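Local coordinates for protein apical membrane antigen 1 (Babesia divergens, PDB 4APM) that probably acts at the moving junction through which apicomplexan parasites such as Babesia invade host cells, this chain being the part that holds domains I, II and III, at residues A[19-33]-A[306-318]. Residues are numbered along the deposited sequence; the frame is centred on the assembly and turned at random.
Sequences FDLAKSHGSGIYVDL and AKNSKGVGMNWAN
Asn315 packs against Leu21 with its CB and against Ile29 with its amide. CB lies 3.6 Å from Leu21 CD1 and over the centre of one face of the Trp316 ring. CG, set anti to the carbonyl carbon (chi1 -60°), carries the amide past Ile29 CD1, 3.8 Å from OD1. At the tip, ND2 bonds Gly311 O of its own loop at 2.8 Å, near the Asn315 amide plane but bent (133°) and tilted from the Gly311 carbonyl plane. OD1 accepts from Ala261 N; both ends of the buried amide are thus used and its flip is fixed. The Trp316 indole reaches Phe19 edge-on: NE1 donates to Phe19 O at 2.7 Å, on a lone pair in the carbonyl plane, just before helix 21-24 begins. The type I' turn Ser309-Val312 meets the segment following that helix backbone to backbone. Gly311 CA comes within 3.0 Å of Ser27 O as a CA-H...O contact, with Ala22 CA and Leu21 O close where a side chain would stand. Ser309 OG lies against Gly28 CA, accepts from Gly311 N in an ST turn and bonds Asp263, whose carboxylate also takes Gly28 N and Leu33 N. One water joins Ala22 O to Lys310 O. Helix 21-24 and the loop after it pack against the turn leading into strand 316-320 and that strand's first residue, Trp316, which also touches strand 325-329; Ile29 packs on helix 249-257.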
ATOM      1  N   PHE A  19      -5.532   1.561   7.979  1.00 24.70           N
ATOM      2  CA  PHE A  19      -5.647   2.302   6.732  1.00 24.80           C
ATOM      3  C   PHE A  19      -5.194   3.748   6.943  1.00 26.40           C
ATOM      4  O   PHE A  19      -4.961   4.504   5.995  1.00 28.65           O
ATOM      5  CB  PHE A  19      -7.077   2.197   6.185  1.00 24.23           C
ATOM      6  CG  PHE A  19      -7.409   0.823   5.656  1.00 24.70           C
ATOM      7  CD1 PHE A  19      -7.001   0.441   4.375  1.00 22.97           C
ATOM      8  CD2 PHE A  19      -7.996  -0.138   6.482  1.00 23.46           C
ATOM      9  CE1 PHE A  19      -7.176  -0.871   3.925  1.00 22.92           C
ATOM     10  CE2 PHE A  19      -8.231  -1.445   6.013  1.00 27.35           C
ATOM     11  CZ  PHE A  19      -7.815  -1.812   4.733  1.00 23.93           C
ATOM     12  N   ASP A  20      -5.028   4.116   8.202  1.00 26.65           N
ATOM     13  CA  ASP A  20      -4.468   5.400   8.541  1.00 28.04           C
ATOM     14  C   ASP A  20      -2.947   5.291   8.447  1.00 28.26           C
ATOM     15  O   ASP A  20      -2.240   5.070   9.454  1.00 27.28           O
ATOM     16  CB  ASP A  20      -4.923   5.818   9.938  1.00 29.99           C
ATOM     17  CG  ASP A  20      -4.559   7.260  10.272  1.00 33.43           C
ATOM     18  OD1 ASP A  20      -3.740   7.884   9.550  1.00 29.93           O
ATOM     19  OD2 ASP A  20      -5.090   7.753  11.284  1.00 38.58           O
ATOM     20  N   LEU A  21      -2.459   5.413   7.208  1.00 27.10           N
ATOM     21  CA  LEU A  21      -1.052   5.213   6.885  1.00 26.63           C
ATOM     22  C   LEU A  21      -0.076   6.221   7.546  1.00 26.64           C
ATOM     23  O   LEU A  21       1.099   5.881   7.772  1.00 26.53           O
ATOM     24  CB  LEU A  21      -0.871   5.144   5.351  1.00 25.13           C
ATOM     25  CG  LEU A  21      -1.328   3.774   4.782  1.00 24.62           C
ATOM     26  CD1 LEU A  21      -1.514   3.844   3.278  1.00 23.78           C
ATOM     27  CD2 LEU A  21      -0.303   2.692   5.111  1.00 20.34           C
ATOM     28  N   ALA A  22      -0.560   7.425   7.902  1.00 25.46           N
ATOM     29  CA  ALA A  22       0.237   8.348   8.739  1.00 27.07           C
ATOM     30  C   ALA A  22       0.631   7.691  10.076  1.00 27.72           C
ATOM     31  O   ALA A  22       1.733   7.908  10.579  1.00 28.50           O
ATOM     32  CB  ALA A  22      -0.511   9.672   8.990  1.00 27.10           C
ATOM     33  N   LYS A  23      -0.282   6.911  10.657  1.00 28.58           N
ATOM     34  CA  LYS A  23       0.023   6.168  11.898  1.00 30.96           C
ATOM     35  C   LYS A  23       0.702   4.822  11.672  1.00 30.52           C
ATOM     36  O   LYS A  23       1.652   4.518  12.358  1.00 29.96           O
ATOM     37  CB  LYS A  23      -1.224   5.919  12.740  1.00 29.24           C
ATOM     38  CG  LYS A  23      -2.011   7.147  13.142  1.00 36.23           C
ATOM     39  CD  LYS A  23      -2.974   6.732  14.258  1.00 38.43           C
ATOM     40  CE  LYS A  23      -4.203   7.615  14.323  1.00 48.63           C
ATOM     41  NZ  LYS A  23      -3.896   9.020  14.698  1.00 48.80           N
ATOM     42  N   SER A  24       0.122   3.965  10.821  1.00 28.99           N
ATOM     43  CA  SER A  24       0.624   2.585  10.670  1.00 24.96           C
ATOM     44  C   SER A  24       1.948   2.492   9.906  1.00 26.39           C
ATOM     45  O   SER A  24       2.760   1.606  10.180  1.00 27.48           O
ATOM     46  CB  SER A  24      -0.409   1.730   9.975  1.00 25.15           C
ATOM     47  OG  SER A  24      -0.701   2.262   8.707  1.00 21.86           O
ATOM     48  N   HIS A  25       2.178   3.427   8.980  1.00 23.80           N
ATOM     49  CA  HIS A  25       3.438   3.510   8.246  1.00 23.17           C
ATOM     50  C   HIS A  25       4.281   4.717   8.676  1.00 22.71           C
ATOM     51  O   HIS A  25       5.441   4.571   9.035  1.00 23.47           O
ATOM     52  CB  HIS A  25       3.131   3.553   6.735  1.00 21.70           C
ATOM     53  CG  HIS A  25       4.339   3.444   5.867  1.00 19.87           C
ATOM     54  ND1 HIS A  25       4.703   4.427   5.000  1.00 22.43           N
ATOM     55  CD2 HIS A  25       5.297   2.446   5.761  1.00 18.20           C
ATOM     56  CE1 HIS A  25       5.821   4.060   4.360  1.00 21.49           C
ATOM     57  NE2 HIS A  25       6.183   2.837   4.823  1.00 22.62           N
ATOM     58  N   GLY A  26       3.717   5.917   8.591  1.00 24.86           N
ATOM     59  CA  GLY A  26       4.301   7.113   9.219  1.00 21.15           C
ATOM     60  C   GLY A  26       5.403   7.790   8.412  1.00 26.73           C
ATOM     61  O   GLY A  26       6.007   8.754   8.859  1.00 28.64           O
ATOM     62  N   SER A  27       5.649   7.317   7.196  1.00 26.38           N
ATOM     63  CA  SER A  27       6.664   7.934   6.355  1.00 24.18           C
ATOM     64  C   SER A  27       6.211   7.882   4.881  1.00 23.77           C
ATOM     65  O   SER A  27       5.040   7.566   4.588  1.00 20.69           O
ATOM     66  CB  SER A  27       8.006   7.235   6.568  1.00 23.96           C
ATOM     67  OG  SER A  27       9.011   7.846   5.786  1.00 34.16           O
ATOM     68  N   GLY A  28       7.106   8.232   3.969  1.00 19.83           N
ATOM     69  CA  GLY A  28       6.757   8.270   2.560  1.00 22.50           C
ATOM     70  C   GLY A  28       6.667   6.850   2.017  1.00 23.67           C
ATOM     71  O   GLY A  28       7.201   5.937   2.619  1.00 21.98           O
ATOM     72  N   ILE A  29       5.964   6.673   0.897  1.00 23.40           N
ATOM     73  CA  ILE A  29       5.632   5.337   0.376  1.00 23.73           C
ATOM     74  C   ILE A  29       6.237   5.237  -1.015  1.00 22.16           C
ATOM     75  O   ILE A  29       7.108   4.415  -1.276  1.00 22.94           O
ATOM     76  CB  ILE A  29       4.080   5.115   0.337  1.00 21.39           C
ATOM     77  CG1 ILE A  29       3.537   5.149   1.779  1.00 20.84           C
ATOM     78  CG2 ILE A  29       3.742   3.779  -0.329  1.00 20.59           C
ATOM     79  CD1 ILE A  29       2.034   5.158   1.906  1.00 21.50           C
ATOM     80  N   TYR A  30       5.821   6.140  -1.877  1.00 21.77           N
ATOM     81  CA  TYR A  30       6.477   6.339  -3.160  1.00 24.66           C
ATOM     82  C   TYR A  30       7.991   6.512  -2.979  1.00 25.24           C
ATOM     83  O   TYR A  30       8.795   5.684  -3.468  1.00 23.09           O
ATOM     84  CB  TYR A  30       5.875   7.563  -3.858  1.00 24.39           C
ATOM     85  CG  TYR A  30       6.382   7.753  -5.251  1.00 25.24           C
ATOM     86  CD1 TYR A  30       6.158   6.780  -6.219  1.00 24.95           C
ATOM     87  CD2 TYR A  30       7.114   8.899  -5.605  1.00 26.38           C
ATOM     88  CE1 TYR A  30       6.631   6.932  -7.500  1.00 26.42           C
ATOM     89  CE2 TYR A  30       7.571   9.073  -6.892  1.00 26.27           C
ATOM     90  CZ  TYR A  30       7.304   8.085  -7.837  1.00 29.85           C
ATOM     91  OH  TYR A  30       7.769   8.203  -9.121  1.00 40.61           O
ATOM     92  N   VAL A  31       8.372   7.568  -2.246  1.00 23.69           N
ATOM     93  CA  VAL A  31       9.767   7.762  -1.816  1.00 22.90           C
ATOM     94  C   VAL A  31       9.811   7.900  -0.303  1.00 24.58           C
ATOM     95  O   VAL A  31       9.146   8.785   0.289  1.00 21.95           O
ATOM     96  CB  VAL A  31      10.401   9.036  -2.439  1.00 26.01           C
ATOM     97  CG1 VAL A  31      11.775   9.325  -1.813  1.00 20.18           C
ATOM     98  CG2 VAL A  31      10.471   8.915  -3.962  1.00 21.79           C
ATOM     99  N   ASP A  32      10.541   6.982   0.331  1.00 23.77           N
ATOM    100  CA  ASP A  32      10.636   6.964   1.782  1.00 26.86           C
ATOM    101  C   ASP A  32      12.057   7.388   2.208  1.00 30.02           C
ATOM    102  O   ASP A  32      13.056   6.673   1.963  1.00 25.89           O
ATOM    103  CB  ASP A  32      10.239   5.593   2.361  1.00 22.69           C
ATOM    104  CG  ASP A  32      10.463   5.504   3.872  1.00 27.61           C
ATOM    105  OD1 ASP A  32      10.841   6.534   4.482  1.00 27.66           O
ATOM    106  OD2 ASP A  32      10.238   4.409   4.473  1.00 26.10           O
ATOM    107  N   LEU A  33      12.126   8.617   2.712  1.00 27.33           N
ATOM    108  CA  LEU A  33      13.350   9.203   3.219  1.00 31.90           C
ATOM    109  C   LEU A  33      13.023   9.917   4.529  1.00 31.80           C
ATOM    110  O   LEU A  33      13.491  11.009   4.767  1.00 35.58           O
ATOM    111  CB  LEU A  33      13.912  10.229   2.211  1.00 27.73           C
ATOM    112  CG  LEU A  33      14.434   9.646   0.898  1.00 29.13           C
ATOM    113  CD1 LEU A  33      14.857  10.729  -0.119  1.00 27.86           C
ATOM    114  CD2 LEU A  33      15.569   8.666   1.193  1.00 24.64           C
ATOM    115  N   ALA A 306      12.092  19.592   6.010  1.00 70.52           N
ATOM    116  CA  ALA A 306      10.745  19.993   5.586  1.00 60.58           C
ATOM    117  C   ALA A 306      10.242  19.191   4.384  1.00 58.26           C
ATOM    118  O   ALA A 306       9.140  19.427   3.893  1.00 58.90           O
ATOM    119  CB  ALA A 306      10.727  21.476   5.261  1.00 54.49           C
ATOM    120  N   LYS A 307      11.063  18.262   3.898  1.00 54.63           N
ATOM    121  CA  LYS A 307      10.721  17.489   2.712  1.00 51.87           C
ATOM    122  C   LYS A 307       9.934  16.225   3.056  1.00 44.63           C
ATOM    123  O   LYS A 307       9.692  15.394   2.187  1.00 45.96           O
ATOM    124  CB  LYS A 307      11.989  17.121   1.938  1.00 52.90           C
ATOM    125  CG  LYS A 307      12.958  18.277   1.741  1.00 57.06           C
ATOM    126  CD  LYS A 307      14.207  17.819   1.003  1.00 65.60           C
ATOM    127  CE  LYS A 307      14.396  18.603  -0.285  1.00 71.61           C
ATOM    128  NZ  LYS A 307      13.353  18.269  -1.304  1.00 74.69           N
ATOM    129  N   ASN A 308       9.522  16.099   4.316  1.00 39.15           N
ATOM    130  CA  ASN A 308       8.905  14.861   4.824  1.00 38.31           C
ATOM    131  C   ASN A 308       7.369  14.824   4.793  1.00 36.70           C
ATOM    132  O   ASN A 308       6.703  15.744   5.281  1.00 33.96           O
ATOM    133  CB  ASN A 308       9.439  14.503   6.220  1.00 33.17           C
ATOM    134  CG  ASN A 308      10.829  13.883   6.165  1.00 40.29           C
ATOM    135  OD1 ASN A 308      11.216  13.266   5.167  1.00 42.07           O
ATOM    136  ND2 ASN A 308      11.585  14.050   7.226  1.00 42.54           N
ATOM    137  N   SER A 309       6.826  13.732   4.250  1.00 28.70           N
ATOM    138  CA  SER A 309       5.383  13.593   4.026  1.00 26.59           C
ATOM    139  C   SER A 309       4.632  13.220   5.322  1.00 25.91           C
ATOM    140  O   SER A 309       3.435  13.395   5.406  1.00 27.02           O
ATOM    141  CB  SER A 309       5.143  12.503   2.966  1.00 25.98           C
ATOM    142  OG  SER A 309       5.709  11.265   3.406  1.00 28.75           O
ATOM    143  N   LYS A 310       5.340  12.673   6.311  1.00 26.20           N
ATOM    144  CA  LYS A 310       4.702  12.032   7.462  1.00 26.59           C
ATOM    145  C   LYS A 310       3.663  10.950   7.088  1.00 29.85           C
ATOM    146  O   LYS A 310       2.748  10.690   7.875  1.00 27.83           O
ATOM    147  CB  LYS A 310       4.001  13.071   8.336  1.00 29.29           C
ATOM    148  CG  LYS A 310       4.818  14.306   8.609  1.00 32.30           C
ATOM    149  CD  LYS A 310       6.068  13.938   9.368  1.00 37.16           C
ATOM    150  CE  LYS A 310       5.758  13.716  10.837  1.00 41.61           C
ATOM    151  NZ  LYS A 310       6.999  13.895  11.642  1.00 42.53           N
ATOM    152  N   GLY A 311       3.767  10.366   5.891  1.00 26.57           N
ATOM    153  CA  GLY A 311       2.774   9.399   5.427  1.00 26.65           C
ATOM    154  C   GLY A 311       1.550   9.959   4.719  1.00 25.83           C
ATOM    155  O   GLY A 311       0.583   9.231   4.492  1.00 27.53           O
ATOM    156  N   VAL A 312       1.577  11.254   4.403  1.00 26.14           N
ATOM    157  CA  VAL A 312       0.436  11.970   3.844  1.00 24.98           C
ATOM    158  C   VAL A 312       0.573  12.024   2.342  1.00 24.98           C
ATOM    159  O   VAL A 312       1.638  12.329   1.835  1.00 27.50           O
ATOM    160  CB  VAL A 312       0.353  13.421   4.387  1.00 27.47           C
ATOM    161  CG1 VAL A 312      -0.725  14.211   3.658  1.00 25.39           C
ATOM    162  CG2 VAL A 312       0.079  13.414   5.887  1.00 26.22           C
ATOM    163  N   GLY A 313      -0.496  11.667   1.638  1.00 24.62           N
ATOM    164  CA  GLY A 313      -0.479  11.555   0.185  1.00 22.84           C
ATOM    165  C   GLY A 313      -1.713  10.857  -0.359  1.00 25.21           C
ATOM    166  O   GLY A 313      -2.640  10.505   0.389  1.00 26.87           O
ATOM    167  N   MET A 314      -1.788  10.693  -1.669  1.00 24.56           N
ATOM    168  CA  MET A 314      -2.909   9.932  -2.206  1.00 24.55           C
ATOM    169  C   MET A 314      -2.617   8.450  -2.116  1.00 23.18           C
ATOM    170  O   MET A 314      -2.150   7.856  -3.089  1.00 25.94           O
ATOM    171  CB  MET A 314      -3.168  10.323  -3.643  1.00 25.62           C
ATOM    172  CG  MET A 314      -3.206  11.821  -3.824  1.00 28.39           C
ATOM    173  SD  MET A 314      -3.784  12.250  -5.473  1.00 35.93           S
ATOM    174  CE  MET A 314      -3.433  14.007  -5.464  1.00 30.64           C
ATOM    175  N   ASN A 315      -2.959   7.852  -0.975  1.00 21.68           N
ATOM    176  CA  ASN A 315      -2.471   6.524  -0.573  1.00 22.64           C
ATOM    177  C   ASN A 315      -3.426   5.338  -0.794  1.00 21.56           C
ATOM    178  O   ASN A 315      -3.106   4.214  -0.411  1.00 23.15           O
ATOM    179  CB  ASN A 315      -2.066   6.542   0.912  1.00 20.95           C
ATOM    180  CG  ASN A 315      -0.955   7.543   1.208  1.00 24.04           C
ATOM    181  OD1 ASN A 315      -0.110   7.828   0.345  1.00 22.46           O
ATOM    182  ND2 ASN A 315      -0.907   8.034   2.461  1.00 21.31           N
ATOM    183  N   TRP A 316      -4.618   5.610  -1.318  1.00 21.80           N
ATOM    184  CA  TRP A 316      -5.709   4.624  -1.367  1.00 21.98           C
ATOM    185  C   TRP A 316      -6.433   4.838  -2.657  1.00 23.97           C
ATOM    186  O   TRP A 316      -6.452   5.970  -3.196  1.00 22.56           O
ATOM    187  CB  TRP A 316      -6.701   4.818  -0.209  1.00 23.62           C
ATOM    188  CG  TRP A 316      -6.101   5.125   1.154  1.00 23.30           C
ATOM    189  CD1 TRP A 316      -5.848   4.222   2.190  1.00 24.93           C
ATOM    190  CD2 TRP A 316      -5.736   6.446   1.701  1.00 22.87           C
ATOM    191  NE1 TRP A 316      -5.335   4.883   3.304  1.00 26.03           N
ATOM    192  CE2 TRP A 316      -5.239   6.211   3.063  1.00 22.97           C
ATOM    193  CE3 TRP A 316      -5.719   7.739   1.196  1.00 28.44           C
ATOM    194  CZ2 TRP A 316      -4.813   7.243   3.878  1.00 23.55           C
ATOM    195  CZ3 TRP A 316      -5.286   8.786   2.043  1.00 26.52           C
ATOM    196  CH2 TRP A 316      -4.851   8.535   3.352  1.00 24.08           C
ATOM    197  N   ALA A 317      -6.973   3.753  -3.209  1.00 23.52           N
ATOM    198  CA  ALA A 317      -7.750   3.821  -4.453  1.00 24.55           C
ATOM    199  C   ALA A 317      -8.870   2.790  -4.445  1.00 25.89           C
ATOM    200  O   ALA A 317      -8.756   1.733  -3.803  1.00 23.14           O
ATOM    201  CB  ALA A 317      -6.851   3.610  -5.670  1.00 22.98           C
ATOM    202  N   ASN A 318      -9.956   3.122  -5.139  1.00 26.56           N
ATOM    203  CA  ASN A 318     -11.053   2.194  -5.388  1.00 24.82           C
ATOM    204  C   ASN A 318     -11.018   1.777  -6.816  1.00 26.29           C
ATOM    205  O   ASN A 318     -11.094   2.609  -7.710  1.00 26.03           O
ATOM    206  CB  ASN A 318     -12.378   2.883  -5.155  1.00 26.86           C
ATOM    207  CG  ASN A 318     -12.446   3.538  -3.811  1.00 27.43           C
ATOM    208  OD1 ASN A 318     -12.127   4.717  -3.684  1.00 36.24           O
ATOM    209  ND2 ASN A 318     -12.770   2.763  -2.783  1.00 26.46           N
TER
HETATM  210  O   HOH W   1       2.920  10.486  10.565  1.00 24.49           O